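Local coordinates for lipoprotein (Colwellia psychrerythraea, PDB 3O0Y) that is of unknown function but is a putative lipoprotein of the DUF885 family, possibly related to metallopeptidases of the MA clan, at residues Met131-Phe136 against Ser285-Asp290; Ile543-Ala548 against Leu554-Gly559; Lys208-Gly213 against Pro256-Val261. All blocks are in the same frame, centred on the assembly; numbering follows the deposited sequence.

Interaction 1. Residues Met131-Phe136 against Ser285-Asp290; sequences MGLSPF and SVYYQD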
ATOM      1  N   MET A 131       4.847  -5.201   0.829  1.00  6.84           N
ATOM      2  CA  MET A 131       5.845  -4.524   1.654  1.00  8.38           C
ATOM      3  C   MET A 131       7.148  -5.254   1.793  1.00  8.85           C
ATOM      4  O   MET A 131       8.085  -4.700   2.366  1.00  6.58           O
ATOM      5  CB  MET A 131       5.267  -4.219   3.073  1.00  7.09           C
ATOM      6  CG  MET A 131       5.548  -2.822   3.614  1.00  8.78           C
ATOM      7  SD  MET A 131       4.993  -2.280   5.246  1.00  2.70           S
ATOM      8  CE  MET A 131       6.285  -3.113   6.180  1.00  9.60           C
ATOM      9  N   GLY A 132       7.256  -6.439   1.191  1.00  7.96           N
ATOM     10  CA  GLY A 132       8.436  -7.277   1.390  1.00  7.81           C
ATOM     11  C   GLY A 132       8.517  -7.736   2.834  1.00  7.82           C
ATOM     12  O   GLY A 132       7.490  -8.045   3.457  1.00  7.90           O
ATOM     13  N   LEU A 133       9.730  -7.728   3.400  1.00  6.27           N
ATOM     14  CA  LEU A 133       9.879  -8.188   4.769  1.00  8.94           C
ATOM     15  C   LEU A 133       9.083  -7.282   5.706  1.00  7.53           C
ATOM     16  O   LEU A 133       9.317  -6.066   5.749  1.00  9.65           O
ATOM     17  CB  LEU A 133      11.329  -8.213   5.196  1.00  8.92           C
ATOM     18  CG  LEU A 133      11.689  -8.638   6.643  1.00 10.57           C
ATOM     19  CD1 LEU A 133      11.176 -10.038   6.997  1.00  8.37           C
ATOM     20  CD2 LEU A 133      13.226  -8.475   6.874  1.00 11.15           C
ATOM     21  N   SER A 134       8.207  -7.892   6.509  1.00  8.73           N
ATOM     22  CA  SER A 134       7.348  -7.152   7.391  1.00  7.33           C
ATOM     23  C   SER A 134       7.562  -7.741   8.801  1.00  7.89           C
ATOM     24  O   SER A 134       7.539  -8.911   8.934  1.00  9.23           O
ATOM     25  CB  SER A 134       5.935  -7.328   6.943  1.00  8.79           C
ATOM     26  OG  SER A 134       5.755  -6.794   5.632  1.00 11.11           O
ATOM     27  N   PRO A 135       7.676  -6.893   9.817  1.00  6.77           N
ATOM     28  CA  PRO A 135       8.253  -7.414  11.101  1.00  7.55           C
ATOM     29  C   PRO A 135       7.315  -8.168  12.004  1.00  8.12           C
ATOM     30  O   PRO A 135       7.795  -8.989  12.822  1.00  8.56           O
ATOM     31  CB  PRO A 135       8.725  -6.136  11.790  1.00  9.48           C
ATOM     32  CG  PRO A 135       7.895  -5.016  11.231  1.00  7.69           C
ATOM     33  CD  PRO A 135       7.662  -5.399   9.792  1.00  9.63           C
ATOM     34  N   PHE A 136       6.013  -7.902  11.950  1.00  7.46           N
ATOM     35  CA  PHE A 136       5.060  -8.458  12.943  1.00 10.07           C
ATOM     36  C   PHE A 136       3.938  -9.226  12.238  1.00  9.61           C
ATOM     37  O   PHE A 136       3.044  -8.605  11.598  1.00 10.68           O
ATOM     38  CB  PHE A 136       4.531  -7.350  13.809  1.00  9.61           C
ATOM     39  CG  PHE A 136       5.627  -6.546  14.492  1.00  8.47           C
ATOM     40  CD1 PHE A 136       6.593  -7.164  15.275  1.00 13.42           C
ATOM     41  CD2 PHE A 136       5.722  -5.192  14.303  1.00 11.43           C
ATOM     42  CE1 PHE A 136       7.617  -6.427  15.827  1.00 12.17           C
ATOM     43  CE2 PHE A 136       6.773  -4.444  14.873  1.00 15.92           C
ATOM     44  CZ  PHE A 136       7.716  -5.075  15.630  1.00 12.67           C
ATOM     45  N   SER A 285      18.305  -1.712  14.805  1.00 13.05           N
ATOM     46  CA  SER A 285      18.863  -0.604  14.020  1.00 15.22           C
ATOM     47  C   SER A 285      19.346  -1.031  12.653  1.00 15.05           C
ATOM     48  O   SER A 285      19.192  -0.328  11.631  1.00  9.60           O
ATOM     49  CB  SER A 285      19.996   0.098  14.733  1.00 18.44           C
ATOM     50  OG  SER A 285      21.205  -0.667  14.627  1.00 23.35           O
ATOM     51  N   VAL A 286      19.872  -2.242  12.617  1.00 12.29           N
ATOM     52  CA  VAL A 286      20.237  -2.823  11.358  1.00 11.16           C
ATOM     53  C   VAL A 286      18.999  -3.141  10.531  1.00 10.30           C
ATOM     54  O   VAL A 286      18.995  -2.934   9.316  1.00 11.10           O
ATOM     55  CB  VAL A 286      21.126  -4.087  11.636  1.00 12.38           C
ATOM     56  CG1 VAL A 286      21.318  -4.859  10.344  1.00 11.72           C
ATOM     57  CG2 VAL A 286      22.440  -3.606  12.282  1.00 15.15           C
ATOM     58  N   TYR A 287      17.963  -3.655  11.151  1.00  9.70           N
ATOM     59  CA  TYR A 287      16.701  -3.841  10.466  1.00  8.15           C
ATOM     60  C   TYR A 287      16.169  -2.553   9.810  1.00  8.99           C
ATOM     61  O   TYR A 287      15.771  -2.560   8.638  1.00  7.56           O
ATOM     62  CB  TYR A 287      15.671  -4.374  11.427  1.00  9.01           C
ATOM     63  CG  TYR A 287      14.313  -4.582  10.794  1.00  8.62           C
ATOM     64  CD1 TYR A 287      13.951  -5.790  10.247  1.00 11.62           C
ATOM     65  CD2 TYR A 287      13.458  -3.531  10.622  1.00  9.98           C
ATOM     66  CE1 TYR A 287      12.705  -5.954   9.635  1.00 11.85           C
ATOM     67  CE2 TYR A 287      12.273  -3.654   9.967  1.00 12.29           C
ATOM     68  CZ  TYR A 287      11.887  -4.865   9.459  1.00 12.90           C
ATOM     69  OH  TYR A 287      10.655  -4.997   8.827  1.00 11.16           O
ATOM     70  N   TYR A 288      16.215  -1.472  10.597  1.00  9.81           N
ATOM     71  CA  TYR A 288      15.694  -0.194  10.131  1.00  8.84           C
ATOM     72  C   TYR A 288      16.501   0.324   8.971  1.00  6.62           C
ATOM     73  O   TYR A 288      15.916   0.829   7.986  1.00  7.53           O
ATOM     74  CB  TYR A 288      15.626   0.821  11.285  1.00  9.69           C
ATOM     75  CG  TYR A 288      14.886   2.095  10.888  1.00  6.59           C
ATOM     76  CD1 TYR A 288      13.568   2.031  10.429  1.00  6.87           C
ATOM     77  CD2 TYR A 288      15.488   3.354  11.027  1.00  8.39           C
ATOM     78  CE1 TYR A 288      12.893   3.197  10.063  1.00  7.24           C
ATOM     79  CE2 TYR A 288      14.790   4.507  10.711  1.00  8.23           C
ATOM     80  CZ  TYR A 288      13.538   4.417  10.223  1.00  7.78           C
ATOM     81  OH  TYR A 288      12.864   5.588   9.890  1.00  9.52           O
ATOM     82  N   GLN A 289      17.824   0.178   9.014  1.00  7.60           N
ATOM     83  CA  GLN A 289      18.641   0.624   7.870  1.00  8.45           C
ATOM     84  C   GLN A 289      18.262  -0.145   6.563  1.00  7.36           C
ATOM     85  O   GLN A 289      18.150   0.427   5.454  1.00  7.37           O
ATOM     86  CB  GLN A 289      20.158   0.578   8.156  1.00  9.91           C
ATOM     87  CG  GLN A 289      20.986   1.383   7.119  1.00 16.02           C
ATOM     88  CD  GLN A 289      20.696   2.924   7.160  1.00 22.26           C
ATOM     89  OE1 GLN A 289      20.360   3.636   6.128  1.00 16.41           O
ATOM     90  NE2 GLN A 289      20.827   3.455   8.363  1.00 11.48           N
ATOM     91  N   ASP A 290      17.976  -1.407   6.697  1.00  7.06           N
ATOM     92  CA  ASP A 290      17.419  -2.200   5.592  1.00  7.64           C
ATOM     93  C   ASP A 290      16.042  -1.742   5.129  1.00  8.41           C
ATOM     94  O   ASP A 290      15.809  -1.627   3.929  1.00  8.76           O
ATOM     95  CB  ASP A 290      17.382  -3.705   5.951  1.00  7.88           C
ATOM     96  CG  ASP A 290      16.821  -4.556   4.788  1.00 12.34           C
ATOM     97  OD1 ASP A 290      17.510  -4.672   3.717  1.00 13.64           O
ATOM     98  OD2 ASP A 290      15.633  -4.946   4.896  1.00 12.17           O
TER
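The phenol ring of Y287 meets L133 CD2 and P135 CB obliquely. L133 touches it with that one branch, CD2, which comes to 3.8 Å from Y287 CE1. P135 sits across the far end, at about a right angle to the tyrosine side chain, with P135 CB 4.1 Å from Y287 CZ and P135 CD 3.2 Å from Y287 OH. The proline serves a second flat group as well: P135 CB stands 3.9 Å above the plane of the F136 ring, over its centre. Outside the two segments, the ring of W193 meets that of Y287 with planes about 55° apart, and W193 NE1 is hydrogen-bonded to P135 O.

Y287 reaches the loop because its CG is anti to the backbone N (chi1 179°), which directs the phenol off the helix toward the corner that the chain turns at L133. The hydroxyl makes no hydrogen bond to the loop; L133 O is 3.5 Å from Y287 OH, and the contact rests on packing. About 168 Å² is buried in all, and every touching residue is buried. One helical turn away, D290 forms a salt bridge with R114. This is tertiary packing of a mostly helical fold, in which an aromatic side chain from helix 284-296 packs against L133 and P135, at the corner of the loop between strand 126-128 and helix 144-154.

Interaction 2. Residues Ile543-Ala548 against Leu554-Gly559; sequences IERYMA and LGYKLG. With SO4 (sulfate ion), chain D.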
ATOM      1  N   ILE A 543       0.426   7.009  13.717  1.00  8.67           N
ATOM      2  CA  ILE A 543       1.637   6.700  14.505  1.00  8.48           C
ATOM      3  C   ILE A 543       1.711   5.177  14.803  1.00  8.63           C
ATOM      4  O   ILE A 543       2.755   4.551  14.624  1.00  7.65           O
ATOM      5  CB  ILE A 543       1.688   7.529  15.843  1.00  8.32           C
ATOM      6  CG1 ILE A 543       1.818   9.015  15.524  1.00 10.19           C
ATOM      7  CG2 ILE A 543       2.823   6.948  16.823  1.00 10.24           C
ATOM      8  CD1 ILE A 543       2.900   9.414  14.492  1.00  9.88           C
ATOM      9  N   GLU A 544       0.586   4.535  15.131  1.00  8.85           N
ATOM     10  CA  GLU A 544       0.608   3.084  15.349  1.00  8.06           C
ATOM     11  C   GLU A 544       0.900   2.269  14.077  1.00  8.43           C
ATOM     12  O   GLU A 544       1.539   1.245  14.105  1.00  6.60           O
ATOM     13  CB  GLU A 544      -0.658   2.593  16.061  1.00 10.50           C
ATOM     14  CG  GLU A 544      -0.764   3.284  17.495  1.00  8.45           C
ATOM     15  CD  GLU A 544      -1.952   2.896  18.326  1.00 11.46           C
ATOM     16  OE1 GLU A 544      -2.700   1.980  17.900  1.00 14.32           O
ATOM     17  OE2 GLU A 544      -2.081   3.421  19.465  1.00 14.85           O
ATOM     18  N   ARG A 545       0.442   2.759  12.940  1.00  7.77           N
ATOM     19  CA  ARG A 545       0.802   2.199  11.642  1.00  7.98           C
ATOM     20  C   ARG A 545       2.340   2.268  11.477  1.00  6.79           C
ATOM     21  O   ARG A 545       2.951   1.271  11.076  1.00  7.22           O
ATOM     22  CB  ARG A 545       0.115   2.996  10.507  1.00  8.47           C
ATOM     23  CG  ARG A 545       0.757   2.879   9.159  1.00  7.14           C
ATOM     24  CD  ARG A 545       0.015   3.759   8.141  1.00  9.70           C
ATOM     25  NE  ARG A 545       0.823   4.008   6.975  1.00  7.50           N
ATOM     26  CZ  ARG A 545       0.362   4.634   5.911  1.00 10.56           C
ATOM     27  NH1 ARG A 545       1.158   4.860   4.903  1.00  9.04           N
ATOM     28  NH2 ARG A 545      -0.899   5.055   5.904  1.00 11.15           N
ATOM     29  N   TYR A 546       2.935   3.417  11.746  1.00  8.55           N
ATOM     30  CA  TYR A 546       4.393   3.615  11.491  1.00  7.68           C
ATOM     31  C   TYR A 546       5.186   2.676  12.358  1.00  8.05           C
ATOM     32  O   TYR A 546       6.240   2.121  11.969  1.00  7.32           O
ATOM     33  CB  TYR A 546       4.851   5.049  11.709  1.00  6.99           C
ATOM     34  CG  TYR A 546       4.053   6.066  10.905  1.00  5.32           C
ATOM     35  CD1 TYR A 546       3.393   5.743   9.748  1.00  7.51           C
ATOM     36  CD2 TYR A 546       3.913   7.334  11.380  1.00  7.83           C
ATOM     37  CE1 TYR A 546       2.636   6.712   9.093  1.00  8.49           C
ATOM     38  CE2 TYR A 546       3.152   8.300  10.713  1.00  7.11           C
ATOM     39  CZ  TYR A 546       2.515   7.973   9.621  1.00  8.20           C
ATOM     40  OH  TYR A 546       1.729   8.992   9.027  1.00  8.25           O
ATOM     41  N   MET A 547       4.656   2.459  13.550  1.00  7.21           N
ATOM     42  CA  MET A 547       5.290   1.535  14.527  1.00  7.35           C
ATOM     43  C   MET A 547       5.287   0.086  13.992  1.00  8.19           C
ATOM     44  O   MET A 547       6.242  -0.623  14.179  1.00  9.15           O
ATOM     45  CB  MET A 547       4.605   1.585  15.894  1.00  9.65           C
ATOM     46  CG  MET A 547       4.806   2.873  16.720  1.00 11.18           C
ATOM     47  SD  MET A 547       3.651   3.127  18.155  1.00  4.87           S
ATOM     48  CE  MET A 547       3.934   1.508  19.001  1.00  9.19           C
ATOM     49  N   ALA A 548       4.242  -0.317  13.278  1.00  8.92           N
ATOM     50  CA  ALA A 548       4.096  -1.683  12.708  1.00  8.43           C
ATOM     51  C   ALA A 548       4.819  -1.829  11.395  1.00  8.69           C
ATOM     52  O   ALA A 548       5.146  -2.948  11.004  1.00  8.58           O
ATOM     53  CB  ALA A 548       2.574  -2.018  12.479  1.00 10.48           C
ATOM     54  N   LEU A 554       8.495   6.549   4.780  1.00  5.06           N
ATOM     55  CA  LEU A 554       9.559   7.338   4.165  1.00  5.83           C
ATOM     56  C   LEU A 554       9.439   7.454   2.626  1.00  7.16           C
ATOM     57  O   LEU A 554       9.949   8.406   2.038  1.00  7.37           O
ATOM     58  CB  LEU A 554      10.920   6.757   4.549  1.00  6.55           C
ATOM     59  CG  LEU A 554      11.183   6.583   6.017  1.00  5.73           C
ATOM     60  CD1 LEU A 554      12.608   5.925   6.154  1.00  5.58           C
ATOM     61  CD2 LEU A 554      11.088   7.874   6.853  1.00  4.62           C
ATOM     62  N   GLY A 555       8.724   6.526   1.970  1.00  7.04           N
ATOM     63  CA  GLY A 555       8.706   6.459   0.525  1.00  7.63           C
ATOM     64  C   GLY A 555       8.122   7.640  -0.148  1.00  7.99           C
ATOM     65  O   GLY A 555       8.539   8.050  -1.277  1.00  7.48           O
ATOM     66  N   TYR A 556       7.143   8.206   0.532  1.00  8.52           N
ATOM     67  CA  TYR A 556       6.286   9.253  -0.048  1.00  6.92           C
ATOM     68  C   TYR A 556       7.162  10.459  -0.391  1.00  8.18           C
ATOM     69  O   TYR A 556       7.258  10.879  -1.560  1.00  7.67           O
ATOM     70  CB  TYR A 556       5.189   9.696   0.950  1.00  8.22           C
ATOM     71  CG  TYR A 556       4.236   8.610   1.307  1.00  6.41           C
ATOM     72  CD1 TYR A 556       3.027   8.491   0.636  1.00  6.80           C
ATOM     73  CD2 TYR A 556       4.565   7.623   2.254  1.00  8.38           C
ATOM     74  CE1 TYR A 556       2.223   7.449   0.867  1.00  9.94           C
ATOM     75  CE2 TYR A 556       3.720   6.592   2.500  1.00  8.93           C
ATOM     76  CZ  TYR A 556       2.584   6.457   1.773  1.00  6.86           C
ATOM     77  OH  TYR A 556       1.738   5.409   2.022  1.00  9.39           O
ATOM     78  N   LYS A 557       7.775  11.072   0.616  1.00  7.82           N
ATOM     79  CA  LYS A 557       8.596  12.242   0.349  1.00  7.21           C
ATOM     80  C   LYS A 557       9.920  11.871  -0.325  1.00  7.37           C
ATOM     81  O   LYS A 557      10.414  12.641  -1.117  1.00  7.41           O
ATOM     82  CB  LYS A 557       8.811  13.102   1.594  1.00  7.99           C
ATOM     83  CG  LYS A 557       7.833  14.211   1.673  1.00 11.23           C
ATOM     84  CD  LYS A 557       8.299  15.304   0.684  1.00 11.72           C
ATOM     85  CE  LYS A 557       7.301  16.376   0.453  1.00 14.69           C
ATOM     86  NZ  LYS A 557       7.843  17.511  -0.471  1.00 13.55           N
ATOM     87  N   LEU A 558      10.620  10.819   0.094  1.00  7.90           N
ATOM     88  CA  LEU A 558      11.929  10.555  -0.537  1.00  7.32           C
ATOM     89  C   LEU A 558      11.747  10.295  -2.061  1.00  7.97           C
ATOM     90  O   LEU A 558      12.523  10.766  -2.891  1.00  9.67           O
ATOM     91  CB  LEU A 558      12.648   9.424   0.158  1.00  6.82           C
ATOM     92  CG  LEU A 558      13.059   9.737   1.579  1.00  8.25           C
ATOM     93  CD1 LEU A 558      13.749   8.515   2.219  1.00  9.92           C
ATOM     94  CD2 LEU A 558      13.876  11.022   1.665  1.00  9.08           C
ATOM     95  N   GLY A 559      10.680   9.578  -2.437  1.00  7.40           N
ATOM     96  CA  GLY A 559      10.443   9.316  -3.795  1.00  6.94           C
ATOM     97  C   GLY A 559      10.042  10.596  -4.533  1.00  6.51           C
ATOM     98  O   GLY A 559      10.518  10.825  -5.647  1.00  7.09           O
TER
HETATM   99  S   SO4 D 610      -1.404   7.000   2.346  1.00 22.32           S
HETATM  100  O1  SO4 D 610      -0.701   8.286   2.094  1.00 20.64           O
HETATM  101  O2  SO4 D 610      -2.748   7.131   1.892  1.00 25.87           O
HETATM  102  O3  SO4 D 610      -0.831   5.875   1.567  1.00 24.42           O
HETATM  103  O4  SO4 D 610      -1.226   6.585   3.713  1.00 29.62           O
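R545 and Y556 reach toward each other from opposite directions and meet through a guanidinium N-H and a phenol oxygen. The two planes are 52° apart, so the groups do not stack: Y556 lies at the guanidinium edge, near its plane, while R545 NH1 approaches the tyrosine ring obliquely. R545 NH1 donates to Y556 OH at 3.0 Å, but the bond is bent and weak. The arginine spans the distance because CG is anti to the backbone N (chi1 158°) and the chain stays extended from CG to NE.

A sulfate ion, probably from the crystallisation liquor, bridges the R545 guanidinium and the Y556 hydroxyl. R545 NH2 gives O4 of the sulfate a fairly straight bond, 2.7 Å with an N-H...O angle of 156°, and R545 NH1 adds a weak one to the same oxygen at 3.2 Å. Y556 OH donates to O3 of the sulfate at 2.7 Å. Q552, in the connecting loop, is hydrogen-bonded through OE1 to R545 NH1 and through NE2 to Y556 OH, which ties both groups to the turn. A phenylalanine in place of Y556 would probably leave O3 of the sulfate without this donor and the Q552 amide without one of its mates.

R504 and R507 of helix 491-515 also hydrogen-bond the sulfate, so three arginines gather round it, and R507 makes a cation-pi contact with Y556. Side chains of helices 536-548 and 555-574 converge on the sulfate, which lies to one side of the two backbones, with Y556 packed on E471 and L475 of helix 467-483.

Interaction 3. Residues Lys208-Gly213 against Pro256-Val261; sequences KGFTSG and PAYQSV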
ATOM      1  N   LYS A 208     -10.314 -10.133  18.489  1.00 15.16           N
ATOM      2  CA  LYS A 208     -11.556 -10.203  19.281  1.00 17.50           C
ATOM      3  C   LYS A 208     -12.761  -9.696  18.474  1.00 16.24           C
ATOM      4  O   LYS A 208     -13.812 -10.335  18.464  1.00 18.21           O
ATOM      5  CB  LYS A 208     -11.413  -9.377  20.550  1.00 17.15           C
ATOM      6  CG  LYS A 208     -12.521  -9.517  21.514  1.00 26.42           C
ATOM      7  CD  LYS A 208     -12.280  -8.649  22.789  1.00 32.73           C
ATOM      8  CE  LYS A 208     -11.302  -9.323  23.732  1.00 37.54           C
ATOM      9  NZ  LYS A 208     -10.145  -8.450  24.196  1.00 41.38           N
ATOM     10  N   GLY A 209     -12.608  -8.553  17.834  1.00 16.24           N
ATOM     11  CA  GLY A 209     -13.657  -7.954  17.022  1.00 16.73           C
ATOM     12  C   GLY A 209     -14.112  -8.892  15.908  1.00 17.77           C
ATOM     13  O   GLY A 209     -15.331  -8.950  15.540  1.00 18.51           O
ATOM     14  N   PHE A 210     -13.166  -9.670  15.391  1.00 16.14           N
ATOM     15  CA  PHE A 210     -13.448 -10.562  14.209  1.00 16.48           C
ATOM     16  C   PHE A 210     -14.515 -11.646  14.494  1.00 16.61           C
ATOM     17  O   PHE A 210     -15.386 -11.914  13.620  1.00 16.99           O
ATOM     18  CB  PHE A 210     -12.139 -11.204  13.686  1.00 15.90           C
ATOM     19  CG  PHE A 210     -12.236 -11.794  12.285  1.00 15.70           C
ATOM     20  CD1 PHE A 210     -12.028 -11.005  11.172  1.00 15.96           C
ATOM     21  CD2 PHE A 210     -12.498 -13.135  12.103  1.00 15.06           C
ATOM     22  CE1 PHE A 210     -12.043 -11.572   9.905  1.00 15.98           C
ATOM     23  CE2 PHE A 210     -12.541 -13.693  10.847  1.00 16.77           C
ATOM     24  CZ  PHE A 210     -12.326 -12.910   9.750  1.00 14.30           C
ATOM     25  N   THR A 211     -14.506 -12.166  15.723  1.00 16.60           N
ATOM     26  CA  THR A 211     -15.438 -13.196  16.178  1.00 16.82           C
ATOM     27  C   THR A 211     -16.437 -12.698  17.223  1.00 18.11           C
ATOM     28  O   THR A 211     -17.051 -13.506  17.933  1.00 18.84           O
ATOM     29  CB  THR A 211     -14.702 -14.445  16.731  1.00 18.06           C
ATOM     30  OG1 THR A 211     -14.081 -14.140  17.977  1.00 16.30           O
ATOM     31  CG2 THR A 211     -13.696 -15.019  15.694  1.00 17.74           C
ATOM     32  N   SER A 212     -16.656 -11.386  17.289  1.00 18.16           N
ATOM     33  CA  SER A 212     -17.469 -10.848  18.365  1.00 19.42           C
ATOM     34  C   SER A 212     -18.970 -11.029  18.095  1.00 20.42           C
ATOM     35  O   SER A 212     -19.759 -11.066  19.042  1.00 19.54           O
ATOM     36  CB  SER A 212     -17.150  -9.394  18.640  1.00 19.08           C
ATOM     37  OG  SER A 212     -17.398  -8.514  17.545  1.00 19.92           O
ATOM     38  N   GLY A 213     -19.357 -11.029  16.819  1.00 19.47           N
ATOM     39  CA  GLY A 213     -20.738 -11.300  16.408  1.00 19.46           C
ATOM     40  C   GLY A 213     -20.961 -12.756  16.128  1.00 19.14           C
ATOM     41  O   GLY A 213     -20.037 -13.577  16.182  1.00 19.07           O
ATOM     42  N   PRO A 256     -12.850 -20.720  15.788  1.00 15.26           N
ATOM     43  CA  PRO A 256     -11.805 -21.245  16.654  1.00 16.08           C
ATOM     44  C   PRO A 256     -10.352 -20.876  16.235  1.00 16.65           C
ATOM     45  O   PRO A 256      -9.464 -20.735  17.119  1.00 13.06           O
ATOM     46  CB  PRO A 256     -12.012 -22.750  16.574  1.00 17.87           C
ATOM     47  CG  PRO A 256     -13.484 -22.886  16.297  1.00 18.94           C
ATOM     48  CD  PRO A 256     -13.699 -21.811  15.272  1.00 16.56           C
ATOM     49  N   ALA A 257     -10.122 -20.725  14.918  1.00 14.04           N
ATOM     50  CA  ALA A 257      -8.794 -20.346  14.424  1.00 13.45           C
ATOM     51  C   ALA A 257      -8.444 -18.946  14.963  1.00 12.85           C
ATOM     52  O   ALA A 257      -7.391 -18.776  15.602  1.00 13.88           O
ATOM     53  CB  ALA A 257      -8.746 -20.424  12.859  1.00 12.00           C
ATOM     54  N   TYR A 258      -9.342 -17.963  14.790  1.00 12.65           N
ATOM     55  CA  TYR A 258      -9.095 -16.594  15.267  1.00 13.53           C
ATOM     56  C   TYR A 258      -8.976 -16.540  16.769  1.00 15.46           C
ATOM     57  O   TYR A 258      -8.083 -15.911  17.313  1.00 15.62           O
ATOM     58  CB  TYR A 258     -10.131 -15.590  14.774  1.00 13.51           C
ATOM     59  CG  TYR A 258      -9.779 -15.114  13.367  1.00 15.10           C
ATOM     60  CD1 TYR A 258      -9.800 -15.987  12.294  1.00 17.90           C
ATOM     61  CD2 TYR A 258      -9.376 -13.798  13.127  1.00 10.93           C
ATOM     62  CE1 TYR A 258      -9.435 -15.574  11.039  1.00 16.14           C
ATOM     63  CE2 TYR A 258      -8.954 -13.390  11.901  1.00 13.15           C
ATOM     64  CZ  TYR A 258      -8.971 -14.272  10.843  1.00 13.29           C
ATOM     65  OH  TYR A 258      -8.606 -13.852   9.566  1.00 14.45           O
ATOM     66  N   GLN A 259      -9.803 -17.308  17.434  1.00 15.08           N
ATOM     67  CA  GLN A 259      -9.756 -17.378  18.895  1.00 15.64           C
ATOM     68  C   GLN A 259      -8.417 -17.890  19.385  1.00 14.73           C
ATOM     69  O   GLN A 259      -7.904 -17.399  20.391  1.00 12.18           O
ATOM     70  CB  GLN A 259     -10.946 -18.217  19.402  1.00 16.67           C
ATOM     71  CG  GLN A 259     -12.266 -17.379  19.203  1.00 17.68           C
ATOM     72  CD  GLN A 259     -13.574 -18.214  19.280  1.00 23.24           C
ATOM     73  OE1 GLN A 259     -14.649 -17.645  19.200  1.00 27.41           O
ATOM     74  NE2 GLN A 259     -13.469 -19.525  19.323  1.00 20.00           N
ATOM     75  N   SER A 260      -7.899 -18.887  18.693  1.00 15.30           N
ATOM     76  CA  SER A 260      -6.585 -19.459  18.917  1.00 16.83           C
ATOM     77  C   SER A 260      -5.482 -18.389  18.895  1.00 15.54           C
ATOM     78  O   SER A 260      -4.532 -18.364  19.697  1.00 13.56           O
ATOM     79  CB  SER A 260      -6.274 -20.361  17.705  1.00 18.86           C
ATOM     80  OG  SER A 260      -5.565 -21.436  18.178  1.00 27.82           O
ATOM     81  N   VAL A 261      -5.495 -17.619  17.814  1.00 13.03           N
ATOM     82  CA  VAL A 261      -4.456 -16.568  17.679  1.00 13.01           C
ATOM     83  C   VAL A 261      -4.589 -15.451  18.703  1.00 14.15           C
ATOM     84  O   VAL A 261      -3.585 -14.935  19.216  1.00 13.46           O
ATOM     85  CB  VAL A 261      -4.426 -16.014  16.246  1.00 11.44           C
ATOM     86  CG1 VAL A 261      -3.261 -15.041  16.079  1.00 10.94           C
ATOM     87  CG2 VAL A 261      -4.312 -17.201  15.273  1.00 11.03           C
TER
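Y258 and F210 form an offset stack at a helix-helix packing interface, where helix 236-268 runs beside helix 197-210 and the turn that follows it. The second segment opens at P256, whose nitrogen lacks the bond to the preceding turn that a helix would otherwise have; the helix is kinked there.

Next comes Y258, the main contributor. Its ring and that of F210 have centroids 3.9 Å apart and planes only 10° from parallel. Y258 CE2 lies 3.5 Å above the F210 plane, over its centre, whereas F210 CD2 sits toward the rim of the Y258 ring. The phenol oxygen is hydrogen-bonded to L145 O of helix 144-154, which fixes the far end of the ring. On the near side, T211 CG2 rests 3.7 Å from Y258 CB.

Q259, extended beyond CG, lies along the exposed border. With T211 chi1 at 71°, the methyl goes to Y258 and the hydroxyl to Q259. Q259 OE1 is 3.8 Å from T211 OG1, and no hydrogen bond joins them.

In the fold
Interactions 1 and 2 are neighbours, with centres about 12 Å apart. They touch directly: P135 CG lies 3.4 Å from A548 O, and Y288 OH is 3.8 Å from L554 CD1. Helix 491-515 connects them further, running from interaction 1, where Y288 is hydrogen-bonded to D511 and meets H515, to the sulfate site of interaction 2; H515 NE2 is also bonded to Y546 O. Interaction 3 is remote, its centre about 28 Å from that of interaction 1 and about 29 Å from that of interaction 2, with nearest atoms about 10 Å and 14 Å away. In sequence its segments fall between those of interaction 1, and helix 144-154, which follows the 131-136 loop, packs against it.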